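Local atomic coordinates of nitroreductase family protein (Sphingopyxis sp., PDB entry 7DP1), a protein that reduces nitro groups of dinitroaniline herbicides with electrons from NADPH, probably passing them through the flavin mononucleotide bound at its subunit interface. Residues 44-47 and 52-55; 149-154 and 194-199; 156-161 and 199-204. The protein carries 1 engineered substitution. All coordinates share one frame; numbering follows the deposited sequence.

How the interactions relate
All three contacts are buried around helix 148-167, which interactions 2 and 3 use directly and interaction 1 touches. Interactions 2 and 3 use the same pair of elements, helix 148-167 and strand 195-204; their segments share S199, and interaction 3 lies deepest, about 6 Å from the chain centre. Interaction 1 lies farthest out, about 16 Å from that centre, where the loop bearing part of a flavin site meets the approach to strand 54-59. Chemistry follows place: carbonyl oxygens at a tryptophan edge in interaction 1, aromatic packing in interaction 2, aliphatic methyls in interaction 3. D153 of the helix probably joins interactions 1 and 2 by a hydrogen bond, its OD1 3.2 Å from G47 N.

Interaction 1. Residues 44-47 and 52-55; sequences APSG and PWQA. With FMN (flavin mononucleotide), chain D.
The indole of W53 is presented rim first to the backbone of A44 and P45, and this orientation defines the contact. Two carbonyl oxygens sit at the edge of its six-membered ring, near the ring plane: A44 O lies 3.6 Å from W53 CH2 and P45 O 3.8 Å from the same carbon. Such an edge is the slightly positive part of an aromatic ring, which is consistent with its facing oxygens rather than methyl groups alone. The methyl of A44 adds an apolar touch, CB to W53 CH2 at 3.9 Å, while S46 comes in obliquely, its CB 3.7 Å from W53 CZ3. CG of W53 stands between the backbone N and the carbonyl carbon (chi1 50°), which points the ring at 44-46, and the indole is fixed by a hydrogen bond from NE1 to Q42 OE1 and by stacking on W157. The two segments belong to the loop between helix 31-41 and strand 54-59 and to the start of that strand, in the nitroreductase fold, in which each flavin lies between two subunits. The far side of 44-47 meets that cofactor: P45 CB is 3.3 Å from FMN O3', and the dimethylbenzene end of the isoalloxazine abuts the next residues, C8M lying 3.4 Å from S46 CA. A44 O also accepts a hydrogen bond from R219 NH2 of the second subunit, an arginine that binds this flavin as well. S46 OG is hydrogen-bonded to Q51 N, and S46 CB packs on the P52 ring, 3.9 Å from P52 CD.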
ATOM      1  N   ALA A  44       1.087  10.485   1.954  1.00 30.90           N
ATOM      2  CA  ALA A  44       0.271   9.316   1.652  1.00 25.50           C
ATOM      3  C   ALA A  44      -1.004   9.362   2.477  1.00 25.15           C
ATOM      4  O   ALA A  44      -1.010   9.879   3.609  1.00 26.69           O
ATOM      5  CB  ALA A  44       1.046   8.002   1.931  1.00 25.93           C
ATOM      6  N   PRO A  45      -2.108   8.859   1.898  1.00 25.62           N
ATOM      7  CA  PRO A  45      -3.349   8.840   2.675  1.00 29.49           C
ATOM      8  C   PRO A  45      -3.370   7.669   3.626  1.00 28.73           C
ATOM      9  O   PRO A  45      -2.566   6.733   3.514  1.00 22.94           O
ATOM     10  CB  PRO A  45      -4.435   8.690   1.598  1.00 25.31           C
ATOM     11  CG  PRO A  45      -3.766   7.820   0.580  1.00 28.97           C
ATOM     12  CD  PRO A  45      -2.278   8.225   0.581  1.00 20.92           C
ATOM     13  N   SER A  46      -4.320   7.695   4.551  1.00 21.17           N
ATOM     14  CA  SER A  46      -4.477   6.583   5.463  1.00 26.90           C
ATOM     15  C   SER A  46      -5.866   6.683   6.040  1.00 26.99           C
ATOM     16  O   SER A  46      -6.404   7.785   6.158  1.00 24.06           O
ATOM     17  CB  SER A  46      -3.404   6.624   6.550  1.00 31.14           C
ATOM     18  OG  SER A  46      -3.496   7.824   7.305  1.00 29.71           O
ATOM     19  N   GLY A  47      -6.461   5.549   6.379  1.00 32.63           N
ATOM     20  CA  GLY A  47      -7.769   5.567   7.020  1.00 25.27           C
ATOM     21  C   GLY A  47      -7.748   6.444   8.245  1.00 30.69           C
ATOM     22  O   GLY A  47      -6.866   6.298   9.108  1.00 28.09           O
ATOM     23  N   PRO A  52      -0.403   5.172  10.192  1.00 31.20           N
ATOM     24  CA  PRO A  52       0.072   4.161  11.154  1.00 33.21           C
ATOM     25  C   PRO A  52       1.519   3.690  10.939  1.00 31.87           C
ATOM     26  O   PRO A  52       2.036   2.976  11.802  1.00 41.21           O
ATOM     27  CB  PRO A  52      -0.926   3.011  10.959  1.00 28.69           C
ATOM     28  CG  PRO A  52      -1.325   3.128   9.479  1.00 25.37           C
ATOM     29  CD  PRO A  52      -1.325   4.614   9.183  1.00 21.54           C
ATOM     30  N   TRP A  53       2.160   4.082   9.837  1.00 25.17           N
ATOM     31  CA  TRP A  53       3.519   3.649   9.543  1.00 26.27           C
ATOM     32  C   TRP A  53       4.599   4.243  10.457  1.00 29.77           C
ATOM     33  O   TRP A  53       4.577   5.426  10.795  1.00 31.03           O
ATOM     34  CB  TRP A  53       3.879   3.955   8.084  1.00 23.80           C
ATOM     35  CG  TRP A  53       3.603   5.341   7.628  1.00 31.18           C
ATOM     36  CD1 TRP A  53       4.441   6.419   7.708  1.00 25.15           C
ATOM     37  CD2 TRP A  53       2.402   5.810   6.997  1.00 31.46           C
ATOM     38  NE1 TRP A  53       3.832   7.528   7.173  1.00 30.11           N
ATOM     39  CE2 TRP A  53       2.580   7.181   6.734  1.00 30.17           C
ATOM     40  CE3 TRP A  53       1.191   5.197   6.628  1.00 33.66           C
ATOM     41  CZ2 TRP A  53       1.587   7.965   6.128  1.00 30.20           C
ATOM     42  CZ3 TRP A  53       0.208   5.971   6.006  1.00 26.64           C
ATOM     43  CH2 TRP A  53       0.413   7.342   5.768  1.00 28.30           C
ATOM     44  N   GLN A  54       5.558   3.409  10.825  1.00 25.13           N
ATOM     45  CA  GLN A  54       6.735   3.865  11.584  1.00 33.55           C
ATOM     46  C   GLN A  54       7.961   3.218  10.976  1.00 29.77           C
ATOM     47  O   GLN A  54       7.915   2.057  10.585  1.00 35.53           O
ATOM     48  CB  GLN A  54       6.625   3.505  13.067  1.00 38.90           C
ATOM     49  CG  GLN A  54       5.651   4.366  13.845  1.00 53.04           C
ATOM     50  CD  GLN A  54       5.475   3.891  15.276  1.00 66.81           C
ATOM     51  OE1 GLN A  54       4.505   3.211  15.608  1.00 73.13           O
ATOM     52  NE2 GLN A  54       6.431   4.227  16.124  1.00 72.04           N
ATOM     53  N   ALA A  55       9.067   3.938  10.911  1.00 28.55           N
ATOM     54  CA  ALA A  55      10.227   3.361  10.258  1.00 30.09           C
ATOM     55  C   ALA A  55      11.497   3.597  11.028  1.00 36.24           C
ATOM     56  O   ALA A  55      11.733   4.683  11.539  1.00 45.81           O
ATOM     57  CB  ALA A  55      10.375   3.908   8.846  1.00 26.39           C
TER
HETATM   58  N1  FMN D 301     -12.419   9.348   3.797  1.00 31.27           N
HETATM   59  C2  FMN D 301     -13.777   9.442   3.966  1.00 39.57           C
HETATM   60  O2  FMN D 301     -14.293  10.552   4.003  1.00 40.81           O
HETATM   61  N3  FMN D 301     -14.554   8.305   4.076  1.00 41.23           N
HETATM   62  C4  FMN D 301     -13.996   7.047   4.014  1.00 41.91           C
HETATM   63  O4  FMN D 301     -14.737   6.051   4.106  1.00 38.71           O
HETATM   64  C4A FMN D 301     -12.608   6.950   3.849  1.00 39.88           C
HETATM   65  N5  FMN D 301     -11.979   5.728   3.787  1.00 39.74           N
HETATM   66  C5A FMN D 301     -10.616   5.650   3.584  1.00 35.17           C
HETATM   67  C6  FMN D 301     -10.013   4.408   3.505  1.00 32.89           C
HETATM   68  C7  FMN D 301      -8.640   4.321   3.308  1.00 33.53           C
HETATM   69  C7M FMN D 301      -8.000   2.972   3.199  1.00 33.13           C
HETATM   70  C8  FMN D 301      -7.868   5.471   3.195  1.00 31.09           C
HETATM   71  C8M FMN D 301      -6.388   5.370   2.938  1.00 25.85           C
HETATM   72  C9  FMN D 301      -8.475   6.714   3.277  1.00 25.50           C
HETATM   73  C9A FMN D 301      -9.853   6.803   3.463  1.00 29.59           C
HETATM   74  N10 FMN D 301     -10.479   8.036   3.554  1.00 29.79           N
HETATM   75  C10 FMN D 301     -11.836   8.105   3.737  1.00 32.09           C
HETATM   76  C1' FMN D 301      -9.711   9.323   3.421  1.00 23.45           C
HETATM   77  C2' FMN D 301      -8.900   9.659   4.669  1.00 28.64           C
HETATM   78  O2' FMN D 301      -9.724  10.227   5.656  1.00 26.45           O
HETATM   79  C3' FMN D 301      -7.809  10.641   4.243  1.00 27.83           C
HETATM   80  O3' FMN D 301      -6.920  10.004   3.351  1.00 30.23           O
HETATM   81  C4' FMN D 301      -7.009  11.227   5.403  1.00 28.55           C
HETATM   82  O4' FMN D 301      -7.893  12.026   6.168  1.00 36.72           O
HETATM   83  C5' FMN D 301      -5.927  12.128   4.809  1.00 29.84           C
HETATM   84  O5' FMN D 301      -6.536  13.122   3.979  1.00 35.36           O
HETATM   85  P   FMN D 301      -6.090  13.308   2.431  1.00 33.06           P
HETATM   86  O1P FMN D 301      -7.063  14.314   1.841  1.00 37.97           O
HETATM   87  O2P FMN D 301      -4.689  13.832   2.277  1.00 34.12           O
HETATM   88  O3P FMN D 301      -6.115  11.950   1.780  1.00 32.06           O

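Interaction 2. Residues 149-154 and 194-199; sequences PQWADM and DQILFS
W151 wedges its six-membered ring between I196 and F198, which the 194-199 segment turns toward helix 148-167. This is helix-on-sheet packing within the nitroreductase fold; over the short segments the axes pass 10.8 Å apart at 49°. The strand carries a classic beta bulge, with F198 and S199 both opposite L140. L197 points away from the helix, and the hollow between its neighbours is filled by the indole. Along one flank the ring leans obliquely on F198, centroids 5.1 Å apart and planes at 58°, with W151 CZ3 only 3.3 Å from F198 CD1. At the rim I196 CD1 meets W151 CZ2 near the indole plane, 4.1 Å away. Replacing W151 by alanine would remove the ring that fills this space and is likely to leave F198, which touches a flavin, freer to turn. M154 plugs the remaining notch: a bend at chi3 (-68°) brings its methyl over a face of the indole and alongside F198, M154 CE to F198 CB 3.9 Å. F198 also packs on A152 of the second subunit. On one face of the phenyl ring sits S199 CB, 3.7 Å above the plane and over its centre.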
ATOM      1  N   PRO A 149      -6.667  -3.179   7.498  1.00 27.60           N
ATOM      2  CA  PRO A 149      -6.717  -1.898   6.782  1.00 27.75           C
ATOM      3  C   PRO A 149      -5.537  -0.967   7.118  1.00 32.91           C
ATOM      4  O   PRO A 149      -5.163  -0.142   6.286  1.00 32.80           O
ATOM      5  CB  PRO A 149      -8.020  -1.270   7.278  1.00 31.52           C
ATOM      6  CG  PRO A 149      -8.205  -1.850   8.654  1.00 36.39           C
ATOM      7  CD  PRO A 149      -7.750  -3.283   8.497  1.00 37.86           C
ATOM      8  N   GLN A 150      -5.004  -1.035   8.339  1.00 26.87           N
ATOM      9  CA  GLN A 150      -3.854  -0.192   8.636  1.00 29.12           C
ATOM     10  C   GLN A 150      -2.616  -0.723   7.910  1.00 28.27           C
ATOM     11  O   GLN A 150      -1.727   0.033   7.534  1.00 26.43           O
ATOM     12  CB  GLN A 150      -3.607  -0.085  10.133  1.00 27.48           C
ATOM     13  CG  GLN A 150      -4.562   0.869  10.831  1.00 34.31           C
ATOM     14  CD  GLN A 150      -5.928   0.268  11.039  1.00 33.70           C
ATOM     15  OE1 GLN A 150      -6.050  -0.882  11.446  1.00 37.70           O
ATOM     16  NE2 GLN A 150      -6.967   1.050  10.784  1.00 30.89           N
ATOM     17  N   TRP A 151      -2.560  -2.032   7.722  1.00 26.73           N
ATOM     18  CA  TRP A 151      -1.497  -2.588   6.929  1.00 23.16           C
ATOM     19  C   TRP A 151      -1.583  -2.086   5.501  1.00 27.58           C
ATOM     20  O   TRP A 151      -0.560  -1.818   4.895  1.00 27.11           O
ATOM     21  CB  TRP A 151      -1.520  -4.121   6.991  1.00 29.74           C
ATOM     22  CG  TRP A 151      -0.860  -4.589   8.266  1.00 40.84           C
ATOM     23  CD1 TRP A 151      -1.211  -4.242   9.544  1.00 44.52           C
ATOM     24  CD2 TRP A 151       0.289  -5.432   8.386  1.00 32.25           C
ATOM     25  NE1 TRP A 151      -0.366  -4.834  10.447  1.00 39.29           N
ATOM     26  CE2 TRP A 151       0.565  -5.571   9.761  1.00 39.32           C
ATOM     27  CE3 TRP A 151       1.095  -6.099   7.468  1.00 33.22           C
ATOM     28  CZ2 TRP A 151       1.626  -6.343  10.236  1.00 39.03           C
ATOM     29  CZ3 TRP A 151       2.144  -6.862   7.938  1.00 41.46           C
ATOM     30  CH2 TRP A 151       2.401  -6.979   9.313  1.00 41.17           C
ATOM     31  N   ALA A 152      -2.792  -1.901   4.968  1.00 27.29           N
ATOM     32  CA  ALA A 152      -2.889  -1.355   3.611  1.00 26.05           C
ATOM     33  C   ALA A 152      -2.374   0.091   3.589  1.00 26.13           C
ATOM     34  O   ALA A 152      -1.699   0.486   2.638  1.00 23.53           O
ATOM     35  CB  ALA A 152      -4.332  -1.445   3.072  1.00 23.92           C
ATOM     36  N   ASP A 153      -2.662   0.857   4.650  1.00 22.25           N
ATOM     37  CA  ASP A 153      -2.134   2.218   4.810  1.00 24.81           C
ATOM     38  C   ASP A 153      -0.614   2.206   4.728  1.00 25.30           C
ATOM     39  O   ASP A 153      -0.015   3.070   4.111  1.00 19.95           O
ATOM     40  CB  ASP A 153      -2.529   2.839   6.160  1.00 23.44           C
ATOM     41  CG  ASP A 153      -4.029   2.992   6.356  1.00 32.05           C
ATOM     42  OD1 ASP A 153      -4.785   3.054   5.360  1.00 35.47           O
ATOM     43  OD2 ASP A 153      -4.444   3.100   7.544  1.00 37.79           O
ATOM     44  N   MET A 154       0.019   1.222   5.358  1.00 24.79           N
ATOM     45  CA  MET A 154       1.478   1.150   5.294  1.00 23.84           C
ATOM     46  C   MET A 154       1.981   0.940   3.853  1.00 23.58           C
ATOM     47  O   MET A 154       2.999   1.533   3.442  1.00 24.71           O
ATOM     48  CB  MET A 154       2.012   0.024   6.208  1.00 28.26           C
ATOM     49  CG  MET A 154       1.826   0.310   7.714  1.00 32.57           C
ATOM     50  SD  MET A 154       2.813  -0.787   8.782  1.00 39.73           S
ATOM     51  CE  MET A 154       2.033  -2.368   8.504  1.00 32.59           C
ATOM     52  N   ASP A 194       5.482  -4.306  21.674  1.00 45.97           N
ATOM     53  CA  ASP A 194       4.225  -3.672  21.289  1.00 51.40           C
ATOM     54  C   ASP A 194       4.247  -3.379  19.796  1.00 46.95           C
ATOM     55  O   ASP A 194       3.224  -3.031  19.199  1.00 43.77           O
ATOM     56  CB  ASP A 194       4.007  -2.380  22.065  1.00 59.68           C
ATOM     57  CG  ASP A 194       5.050  -1.326  21.729  1.00 70.70           C
ATOM     58  OD1 ASP A 194       6.262  -1.607  21.880  1.00 62.68           O
ATOM     59  OD2 ASP A 194       4.655  -0.226  21.278  1.00 77.00           O
ATOM     60  N   GLN A 195       5.439  -3.459  19.208  1.00 44.96           N
ATOM     61  CA  GLN A 195       5.619  -3.240  17.767  1.00 45.99           C
ATOM     62  C   GLN A 195       5.654  -4.565  17.019  1.00 42.83           C
ATOM     63  O   GLN A 195       6.055  -5.596  17.570  1.00 40.69           O
ATOM     64  CB  GLN A 195       6.911  -2.470  17.489  1.00 43.68           C
ATOM     65  CG  GLN A 195       6.863  -1.050  17.977  1.00 49.64           C
ATOM     66  CD  GLN A 195       5.889  -0.233  17.168  1.00 51.04           C
ATOM     67  OE1 GLN A 195       6.056  -0.068  15.957  1.00 44.17           O
ATOM     68  NE2 GLN A 195       4.836   0.250  17.824  1.00 45.55           N
ATOM     69  N   ILE A 196       5.250  -4.530  15.759  1.00 36.26           N
ATOM     70  CA  ILE A 196       5.400  -5.686  14.882  1.00 35.98           C
ATOM     71  C   ILE A 196       6.107  -5.249  13.609  1.00 34.49           C
ATOM     72  O   ILE A 196       5.796  -4.200  13.035  1.00 36.39           O
ATOM     73  CB  ILE A 196       4.023  -6.358  14.562  1.00 43.01           C
ATOM     74  CG1 ILE A 196       4.196  -7.507  13.566  1.00 45.51           C
ATOM     75  CG2 ILE A 196       3.001  -5.343  14.030  1.00 37.92           C
ATOM     76  CD1 ILE A 196       2.976  -8.433  13.456  1.00 41.56           C
ATOM     77  N   LEU A 197       7.079  -6.040  13.177  1.00 32.99           N
ATOM     78  CA  LEU A 197       7.829  -5.695  11.982  1.00 31.43           C
ATOM     79  C   LEU A 197       7.064  -6.183  10.786  1.00 31.82           C
ATOM     80  O   LEU A 197       6.758  -7.370  10.711  1.00 33.66           O
ATOM     81  CB  LEU A 197       9.225  -6.321  11.997  1.00 39.81           C
ATOM     82  CG  LEU A 197      10.054  -6.156  10.716  1.00 47.20           C
ATOM     83  CD1 LEU A 197      10.423  -4.696  10.492  1.00 53.44           C
ATOM     84  CD2 LEU A 197      11.315  -7.024  10.750  1.00 38.93           C
ATOM     85  N   PHE A 198       6.752  -5.283   9.857  1.00 31.73           N
ATOM     86  CA  PHE A 198       6.117  -5.690   8.599  1.00 35.52           C
ATOM     87  C   PHE A 198       7.189  -6.096   7.583  1.00 30.74           C
ATOM     88  O   PHE A 198       7.234  -7.238   7.127  1.00 32.19           O
ATOM     89  CB  PHE A 198       5.210  -4.566   8.055  1.00 42.68           C
ATOM     90  CG  PHE A 198       4.870  -4.676   6.569  1.00 36.25           C
ATOM     91  CD1 PHE A 198       4.620  -5.889   5.968  1.00 34.46           C
ATOM     92  CD2 PHE A 198       4.778  -3.533   5.794  1.00 36.74           C
ATOM     93  CE1 PHE A 198       4.303  -5.964   4.620  1.00 29.87           C
ATOM     94  CE2 PHE A 198       4.453  -3.602   4.452  1.00 39.20           C
ATOM     95  CZ  PHE A 198       4.229  -4.824   3.864  1.00 35.79           C
ATOM     96  N   SER A 199       8.070  -5.179   7.239  1.00 30.15           N
ATOM     97  CA  SER A 199       8.949  -5.447   6.116  1.00 34.56           C
ATOM     98  C   SER A 199      10.201  -4.605   6.184  1.00 33.60           C
ATOM     99  O   SER A 199      10.220  -3.556   6.835  1.00 28.55           O
ATOM    100  CB  SER A 199       8.205  -5.180   4.805  1.00 33.49           C
ATOM    101  OG  SER A 199       9.050  -5.371   3.683  1.00 40.95           O
TER

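Interaction 3. Residues 156-161 and 199-204; sequences MWLQSV and SGLAIG. With FMN (flavin mononucleotide), chain D.
One methyl group of L201 receives both helix side chains that reach the strand: its CD2 lies 4.0 Å from L158 CD1 and 3.9 Å from V161 CG1. L201 and L158 run past each other in opposite directions, whereas V161 crosses the leucine at a slant. With CG anti to the backbone N (chi1 179°), L201 stretches off the strand to the ridge formed by L158 and V161, three apart in sequence. The other branch of V161 is used too, CG2 resting 3.6 Å above one face of the W157 ring, toward its rim. M156 O is gripped from opposite faces of its carbonyl plane, by S160 OG at 2.9 Å and by S160 N at 3.1 Å. S160 OG is also hydrogen-bonded to Q159 NE2 of the second subunit, and the pairing recurs with the roles exchanged. M156 reaches the other way, its extended chain bringing SD 3.5 Å from FMN C8M and CE 3.8 Å from FMN C7M. The side chain of L158, meanwhile, is about 5 Å from the other flavin, placing this helix between the two interfacial FMN sites characteristic of nitroreductase-family dimers.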
ATOM      1  N   MET A 156       0.520   1.911   1.207  1.00 23.19           N
ATOM      2  CA  MET A 156       0.336   3.187   0.516  1.00 23.07           C
ATOM      3  C   MET A 156       1.554   4.047   0.752  1.00 24.53           C
ATOM      4  O   MET A 156       2.102   4.637  -0.183  1.00 22.79           O
ATOM      5  CB  MET A 156      -0.937   3.878   0.998  1.00 22.69           C
ATOM      6  CG  MET A 156      -2.221   3.152   0.559  1.00 25.74           C
ATOM      7  SD  MET A 156      -3.651   3.907   1.354  1.00 27.29           S
ATOM      8  CE  MET A 156      -4.772   2.490   1.276  1.00 27.28           C
ATOM      9  N   TRP A 157       1.986   4.113   2.003  1.00 21.96           N
ATOM     10  CA  TRP A 157       3.205   4.878   2.344  1.00 18.62           C
ATOM     11  C   TRP A 157       4.448   4.309   1.687  1.00 20.60           C
ATOM     12  O   TRP A 157       5.229   5.028   1.062  1.00 19.08           O
ATOM     13  CB  TRP A 157       3.416   4.919   3.845  1.00 29.22           C
ATOM     14  CG  TRP A 157       4.655   5.655   4.260  1.00 29.75           C
ATOM     15  CD1 TRP A 157       4.792   7.004   4.374  1.00 31.52           C
ATOM     16  CD2 TRP A 157       5.928   5.089   4.653  1.00 26.85           C
ATOM     17  NE1 TRP A 157       6.058   7.322   4.819  1.00 29.57           N
ATOM     18  CE2 TRP A 157       6.779   6.170   4.991  1.00 33.12           C
ATOM     19  CE3 TRP A 157       6.429   3.786   4.735  1.00 35.68           C
ATOM     20  CZ2 TRP A 157       8.121   5.991   5.421  1.00 31.97           C
ATOM     21  CZ3 TRP A 157       7.764   3.606   5.154  1.00 40.80           C
ATOM     22  CH2 TRP A 157       8.590   4.709   5.487  1.00 35.33           C
ATOM     23  N   LEU A 158       4.632   3.004   1.831  1.00 19.76           N
ATOM     24  CA  LEU A 158       5.809   2.348   1.283  1.00 18.66           C
ATOM     25  C   LEU A 158       5.947   2.565  -0.213  1.00 26.68           C
ATOM     26  O   LEU A 158       7.036   2.857  -0.706  1.00 28.00           O
ATOM     27  CB  LEU A 158       5.767   0.836   1.576  1.00 20.07           C
ATOM     28  CG  LEU A 158       7.104   0.171   1.257  1.00 30.13           C
ATOM     29  CD1 LEU A 158       8.203   0.722   2.182  1.00 35.63           C
ATOM     30  CD2 LEU A 158       7.004  -1.336   1.364  1.00 29.27           C
ATOM     31  N   GLN A 159       4.852   2.376  -0.963  1.00 28.88           N
ATOM     32  CA  GLN A 159       4.909   2.641  -2.400  1.00 27.88           C
ATOM     33  C   GLN A 159       5.219   4.118  -2.683  1.00 28.75           C
ATOM     34  O   GLN A 159       5.877   4.448  -3.662  1.00 30.61           O
ATOM     35  CB  GLN A 159       3.592   2.241  -3.087  1.00 28.37           C
ATOM     36  CG  GLN A 159       3.492   2.618  -4.568  1.00 26.91           C
ATOM     37  CD  GLN A 159       4.381   1.762  -5.465  1.00 32.44           C
ATOM     38  OE1 GLN A 159       5.404   1.192  -5.024  1.00 33.10           O
ATOM     39  NE2 GLN A 159       4.004   1.667  -6.733  1.00 29.98           N
ATOM     40  N   SER A 160       4.728   5.019  -1.844  1.00 24.76           N
ATOM     41  CA  SER A 160       5.131   6.423  -2.008  1.00 27.06           C
ATOM     42  C   SER A 160       6.649   6.558  -1.925  1.00 32.44           C
ATOM     43  O   SER A 160       7.288   7.208  -2.782  1.00 25.38           O
ATOM     44  CB  SER A 160       4.457   7.301  -0.959  1.00 31.69           C
ATOM     45  OG  SER A 160       3.047   7.242  -1.124  1.00 27.37           O
ATOM     46  N   VAL A 161       7.246   5.925  -0.914  1.00 24.87           N
ATOM     47  CA  VAL A 161       8.704   6.020  -0.761  1.00 24.47           C
ATOM     48  C   VAL A 161       9.448   5.441  -1.965  1.00 28.38           C
ATOM     49  O   VAL A 161      10.356   6.060  -2.521  1.00 34.45           O
ATOM     50  CB  VAL A 161       9.134   5.317   0.538  1.00 32.21           C
ATOM     51  CG1 VAL A 161      10.662   5.265   0.664  1.00 30.00           C
ATOM     52  CG2 VAL A 161       8.487   6.042   1.726  1.00 23.72           C
ATOM     53  N   SER A 199       8.070  -5.179   7.239  1.00 30.15           N
ATOM     54  CA  SER A 199       8.949  -5.447   6.116  1.00 34.56           C
ATOM     55  C   SER A 199      10.201  -4.605   6.184  1.00 33.60           C
ATOM     56  O   SER A 199      10.220  -3.556   6.835  1.00 28.55           O
ATOM     57  CB  SER A 199       8.205  -5.180   4.805  1.00 33.49           C
ATOM     58  OG  SER A 199       9.050  -5.371   3.683  1.00 40.95           O
ATOM     59  N   GLY A 200      11.253  -5.050   5.511  1.00 27.19           N
ATOM     60  CA  GLY A 200      12.394  -4.172   5.314  1.00 33.33           C
ATOM     61  C   GLY A 200      12.263  -3.525   3.949  1.00 35.54           C
ATOM     62  O   GLY A 200      11.437  -3.961   3.134  1.00 32.31           O
ATOM     63  N   LEU A 201      13.027  -2.459   3.718  1.00 36.13           N
ATOM     64  CA  LEU A 201      13.172  -1.874   2.381  1.00 32.28           C
ATOM     65  C   LEU A 201      14.660  -1.579   2.171  1.00 32.54           C
ATOM     66  O   LEU A 201      15.222  -0.677   2.796  1.00 36.54           O
ATOM     67  CB  LEU A 201      12.320  -0.605   2.219  1.00 33.85           C
ATOM     68  CG  LEU A 201      12.364   0.152   0.872  1.00 34.88           C
ATOM     69  CD1 LEU A 201      11.570  -0.579  -0.248  1.00 33.43           C
ATOM     70  CD2 LEU A 201      11.909   1.631   1.004  1.00 26.08           C
ATOM     71  N   ALA A 202      15.328  -2.395   1.367  1.00 36.07           N
ATOM     72  CA  ALA A 202      16.730  -2.130   1.069  1.00 37.36           C
ATOM     73  C   ALA A 202      16.788  -0.886   0.201  1.00 34.91           C
ATOM     74  O   ALA A 202      16.009  -0.767  -0.739  1.00 35.99           O
ATOM     75  CB  ALA A 202      17.361  -3.309   0.382  1.00 42.39           C
ATOM     76  N   ILE A 203      17.708   0.032   0.496  1.00 39.18           N
ATOM     77  CA  ILE A 203      17.811   1.300  -0.235  1.00 33.23           C
ATOM     78  C   ILE A 203      19.224   1.613  -0.702  1.00 39.52           C
ATOM     79  O   ILE A 203      20.172   1.502   0.079  1.00 47.27           O
ATOM     80  CB  ILE A 203      17.323   2.486   0.633  1.00 40.97           C
ATOM     81  CG1 ILE A 203      15.820   2.393   0.878  1.00 39.90           C
ATOM     82  CG2 ILE A 203      17.584   3.812  -0.059  1.00 43.13           C
ATOM     83  CD1 ILE A 203      15.290   3.500   1.763  1.00 33.87           C
ATOM     84  N   GLY A 204      19.362   2.042  -1.961  1.00 39.37           N
ATOM     85  CA  GLY A 204      20.665   2.414  -2.489  1.00 45.55           C
ATOM     86  C   GLY A 204      20.648   2.775  -3.959  1.00 49.62           C
ATOM     87  O   GLY A 204      19.573   2.962  -4.557  1.00 51.83           O
TER
HETATM   88  N1  FMN D 301     -12.419   9.348   3.797  1.00 31.27           N
HETATM   89  C2  FMN D 301     -13.777   9.442   3.966  1.00 39.57           C
HETATM   90  O2  FMN D 301     -14.293  10.552   4.003  1.00 40.81           O
HETATM   91  N3  FMN D 301     -14.554   8.305   4.076  1.00 41.23           N
HETATM   92  C4  FMN D 301     -13.996   7.047   4.014  1.00 41.91           C
HETATM   93  O4  FMN D 301     -14.737   6.051   4.106  1.00 38.71           O
HETATM   94  C4A FMN D 301     -12.608   6.950   3.849  1.00 39.88           C
HETATM   95  N5  FMN D 301     -11.979   5.728   3.787  1.00 39.74           N
HETATM   96  C5A FMN D 301     -10.616   5.650   3.584  1.00 35.17           C
HETATM   97  C6  FMN D 301     -10.013   4.408   3.505  1.00 32.89           C
HETATM   98  C7  FMN D 301      -8.640   4.321   3.308  1.00 33.53           C
HETATM   99  C7M FMN D 301      -8.000   2.972   3.199  1.00 33.13           C
HETATM  100  C8  FMN D 301      -7.868   5.471   3.195  1.00 31.09           C
HETATM  101  C8M FMN D 301      -6.388   5.370   2.938  1.00 25.85           C
HETATM  102  C9  FMN D 301      -8.475   6.714   3.277  1.00 25.50           C
HETATM  103  C9A FMN D 301      -9.853   6.803   3.463  1.00 29.59           C
HETATM  104  N10 FMN D 301     -10.479   8.036   3.554  1.00 29.79           N
HETATM  105  C10 FMN D 301     -11.836   8.105   3.737  1.00 32.09           C
HETATM  106  C1' FMN D 301      -9.711   9.323   3.421  1.00 23.45           C
HETATM  107  C2' FMN D 301      -8.900   9.659   4.669  1.00 28.64           C
HETATM  108  O2' FMN D 301      -9.724  10.227   5.656  1.00 26.45           O
HETATM  109  C3' FMN D 301      -7.809  10.641   4.243  1.00 27.83           C
HETATM  110  O3' FMN D 301      -6.920  10.004   3.351  1.00 30.23           O
HETATM  111  C4' FMN D 301      -7.009  11.227   5.403  1.00 28.55           C
HETATM  112  O4' FMN D 301      -7.893  12.026   6.168  1.00 36.72           O
HETATM  113  C5' FMN D 301      -5.927  12.128   4.809  1.00 29.84           C
HETATM  114  O5' FMN D 301      -6.536  13.122   3.979  1.00 35.36           O
HETATM  115  P   FMN D 301      -6.090  13.308   2.431  1.00 33.06           P
HETATM  116  O1P FMN D 301      -7.063  14.314   1.841  1.00 37.97           O
HETATM  117  O2P FMN D 301      -4.689  13.832   2.277  1.00 34.12           O
HETATM  118  O3P FMN D 301      -6.115  11.950   1.780  1.00 32.06           O